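Local structure of member of s1p family of ribosomal proteins (5YH1) at residues I218-A223 / L280-N285. The protein binds manganese and probably acts as an exonuclease on nucleic acids, this chain being the DHH-domain part of a longer S1-type protein. Sequence-based numbering, arbitrary orientation.
Sequences IKHLPA and LLITGN
His220 reaches from the turn ahead of helix 221-229 to the carbonyl of Leu280, where a Schellman motif, with Leu281 at positive phi (63°), ends helix 276-279. This joins the start of helix 221-229 to the loop leading into helix 286-311; the side chain of Leu221 is about 9 Å from that of the manganese ligand Asp67. The bond is short and nearly straight: His220 NE2 donates to Leu280 O at 2.7 Å with an N-H...O angle of 159°, and the acceptor lies close to the imidazole plane. CG of His220 sits between its own backbone N and carbonyl carbon (chi1 73°), which carries NE2 out to the 280-285 loop. The next carbonyl, Leu281 O, comes within 3.2 Å of His220 CE1, but its angle to NE2 is too poor for a second hydrogen bond.

The buried side, beside this bond, is mostly apolar packing. Leu221 CD2 lies over one face of the imidazole, offset toward the rim, and meets Ile282 CG2 at 3.7 Å, the two side chains crossing at about a right angle; Thr70 and Val73 of helix 66-86 pack against this cluster. With an alanine at His220, Leu280 O would probably lose this donor and a gap open beside Leu221 CD2 and Ile282 CG2. Toward solvent the two segments part: Leu281 is partly exposed and approaches the ring through CB, while Thr283 and the exposed Gly284 lead through an ST turn to helix 286-311. There Thr283 OG1 accepts from Asn285 N at 3.1 Å, and Asn285, the N-cap, accepts from Arg288 N through OD1.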
ATOM      1  N   ILE A 218     -25.449  16.172  17.084  1.00 29.27           N
ATOM      2  CA  ILE A 218     -24.008  16.467  17.024  1.00 28.90           C
ATOM      3  C   ILE A 218     -23.481  17.510  18.009  1.00 27.85           C
ATOM      4  O   ILE A 218     -22.282  17.763  18.033  1.00 26.95           O
ATOM      5  CB  ILE A 218     -23.581  16.922  15.608  1.00 29.14           C
ATOM      6  CG1 ILE A 218     -24.128  18.308  15.266  1.00 29.82           C
ATOM      7  CG2 ILE A 218     -24.023  15.913  14.560  1.00 29.78           C
ATOM      8  CD1 ILE A 218     -23.588  18.855  13.967  1.00 30.37           C
ATOM      9  N   LYS A 219     -24.345  18.117  18.821  1.00 27.43           N
ATOM     10  CA  LYS A 219     -23.910  19.251  19.657  1.00 27.13           C
ATOM     11  C   LYS A 219     -22.870  18.899  20.723  1.00 26.10           C
ATOM     12  O   LYS A 219     -22.209  19.791  21.257  1.00 26.34           O
ATOM     13  CB  LYS A 219     -25.102  19.981  20.289  1.00 28.07           C
ATOM     14  CG  LYS A 219     -25.956  19.135  21.210  1.00 28.62           C
ATOM     15  CD  LYS A 219     -27.236  19.867  21.541  1.00 30.49           C
ATOM     16  CE  LYS A 219     -28.113  19.046  22.472  1.00 31.04           C
ATOM     17  NZ  LYS A 219     -29.401  19.753  22.666  1.00 32.00           N
ATOM     18  N   HIS A 220     -22.712  17.610  21.017  1.00 25.64           N
ATOM     19  CA  HIS A 220     -21.639  17.122  21.905  1.00 25.34           C
ATOM     20  C   HIS A 220     -20.281  16.861  21.224  1.00 25.68           C
ATOM     21  O   HIS A 220     -19.270  16.629  21.907  1.00 25.26           O
ATOM     22  CB  HIS A 220     -22.096  15.842  22.606  1.00 26.09           C
ATOM     23  CG  HIS A 220     -22.147  14.650  21.704  1.00 26.66           C
ATOM     24  ND1 HIS A 220     -23.121  14.482  20.743  1.00 26.72           N
ATOM     25  CD2 HIS A 220     -21.329  13.579  21.600  1.00 26.44           C
ATOM     26  CE1 HIS A 220     -22.909  13.351  20.097  1.00 26.54           C
ATOM     27  NE2 HIS A 220     -21.828  12.783  20.600  1.00 27.21           N
ATOM     28  N   LEU A 221     -20.244  16.887  19.890  1.00 26.32           N
ATOM     29  CA  LEU A 221     -19.003  16.587  19.149  1.00 25.30           C
ATOM     30  C   LEU A 221     -17.864  17.543  19.453  1.00 24.55           C
ATOM     31  O   LEU A 221     -16.717  17.113  19.585  1.00 24.14           O
ATOM     32  CB  LEU A 221     -19.264  16.527  17.640  1.00 26.11           C
ATOM     33  CG  LEU A 221     -20.187  15.393  17.169  1.00 26.38           C
ATOM     34  CD1 LEU A 221     -20.194  15.305  15.653  1.00 26.69           C
ATOM     35  CD2 LEU A 221     -19.782  14.049  17.754  1.00 27.27           C
ATOM     36  N   PRO A 222     -18.164  18.849  19.588  1.00 24.67           N
ATOM     37  CA  PRO A 222     -17.099  19.795  19.938  1.00 23.77           C
ATOM     38  C   PRO A 222     -16.331  19.462  21.228  1.00 23.47           C
ATOM     39  O   PRO A 222     -15.132  19.729  21.318  1.00 24.11           O
ATOM     40  CB  PRO A 222     -17.849  21.123  20.072  1.00 24.68           C
ATOM     41  CG  PRO A 222     -19.018  20.982  19.160  1.00 24.58           C
ATOM     42  CD  PRO A 222     -19.417  19.537  19.233  1.00 24.49           C
ATOM     43  N   ALA A 223     -17.009  18.882  22.211  1.00 23.29           N
ATOM     44  CA  ALA A 223     -16.349  18.438  23.435  1.00 23.48           C
ATOM     45  C   ALA A 223     -15.348  17.323  23.168  1.00 22.91           C
ATOM     46  O   ALA A 223     -14.265  17.309  23.753  1.00 23.26           O
ATOM     47  CB  ALA A 223     -17.381  17.980  24.462  1.00 24.00           C
ATOM     48  N   LEU A 280     -18.264   8.009  18.375  1.00 26.35           N
ATOM     49  CA  LEU A 280     -18.590   9.419  18.605  1.00 26.66           C
ATOM     50  C   LEU A 280     -19.980   9.654  19.214  1.00 28.07           C
ATOM     51  O   LEU A 280     -20.340  10.806  19.497  1.00 28.15           O
ATOM     52  CB  LEU A 280     -18.501  10.198  17.292  1.00 25.73           C
ATOM     53  CG  LEU A 280     -17.102  10.450  16.756  1.00 25.28           C
ATOM     54  CD1 LEU A 280     -17.220  11.089  15.387  1.00 25.29           C
ATOM     55  CD2 LEU A 280     -16.274  11.314  17.701  1.00 24.75           C
ATOM     56  N   LEU A 281     -20.749   8.574  19.375  1.00 29.02           N
ATOM     57  CA  LEU A 281     -22.076   8.584  19.984  1.00 30.29           C
ATOM     58  C   LEU A 281     -23.064   9.418  19.176  1.00 31.55           C
ATOM     59  O   LEU A 281     -23.737  10.270  19.729  1.00 30.18           O
ATOM     60  CB  LEU A 281     -22.019   9.072  21.445  1.00 30.98           C
ATOM     61  CG  LEU A 281     -23.238   8.725  22.328  1.00 31.35           C
ATOM     62  CD1 LEU A 281     -23.146   7.301  22.828  1.00 30.98           C
ATOM     63  CD2 LEU A 281     -23.364   9.662  23.520  1.00 32.94           C
ATOM     64  N   ILE A 282     -23.147   9.193  17.867  1.00 32.35           N
ATOM     65  CA  ILE A 282     -24.132   9.926  17.065  1.00 33.98           C
ATOM     66  C   ILE A 282     -25.215   9.047  16.481  1.00 33.52           C
ATOM     67  O   ILE A 282     -26.055   9.524  15.728  1.00 37.40           O
ATOM     68  CB  ILE A 282     -23.493  10.782  15.953  1.00 35.62           C
ATOM     69  CG1 ILE A 282     -22.821   9.913  14.894  1.00 36.86           C
ATOM     70  CG2 ILE A 282     -22.494  11.764  16.551  1.00 35.92           C
ATOM     71  CD1 ILE A 282     -22.526  10.672  13.618  1.00 38.17           C
ATOM     72  N   THR A 283     -25.187   7.767  16.810  1.00 33.79           N
ATOM     73  CA  THR A 283     -26.281   6.868  16.492  1.00 34.78           C
ATOM     74  C   THR A 283     -27.055   6.633  17.786  1.00 37.01           C
ATOM     75  O   THR A 283     -26.582   6.935  18.888  1.00 39.10           O
ATOM     76  CB  THR A 283     -25.772   5.508  15.953  1.00 34.32           C
ATOM     77  OG1 THR A 283     -25.196   4.743  17.013  1.00 32.83           O
ATOM     78  CG2 THR A 283     -24.729   5.695  14.870  1.00 33.23           C
ATOM     79  N   GLY A 284     -28.238   6.067  17.668  1.00 38.16           N
ATOM     80  CA  GLY A 284     -28.978   5.684  18.857  1.00 37.65           C
ATOM     81  C   GLY A 284     -28.518   4.378  19.477  1.00 37.82           C
ATOM     82  O   GLY A 284     -29.119   3.918  20.441  1.00 40.28           O
ATOM     83  N   ASN A 285     -27.456   3.770  18.953  1.00 37.56           N
ATOM     84  CA  ASN A 285     -27.021   2.462  19.440  1.00 35.10           C
ATOM     85  C   ASN A 285     -26.028   2.569  20.599  1.00 35.82           C
ATOM     86  O   ASN A 285     -24.824   2.349  20.432  1.00 35.12           O
ATOM     87  CB  ASN A 285     -26.442   1.643  18.289  1.00 33.65           C
ATOM     88  CG  ASN A 285     -26.352   0.167  18.619  1.00 32.88           C
ATOM     89  OD1 ASN A 285     -26.299  -0.230  19.791  1.00 31.06           O
ATOM     90  ND2 ASN A 285     -26.328  -0.659  17.584  1.00 32.14           N
TER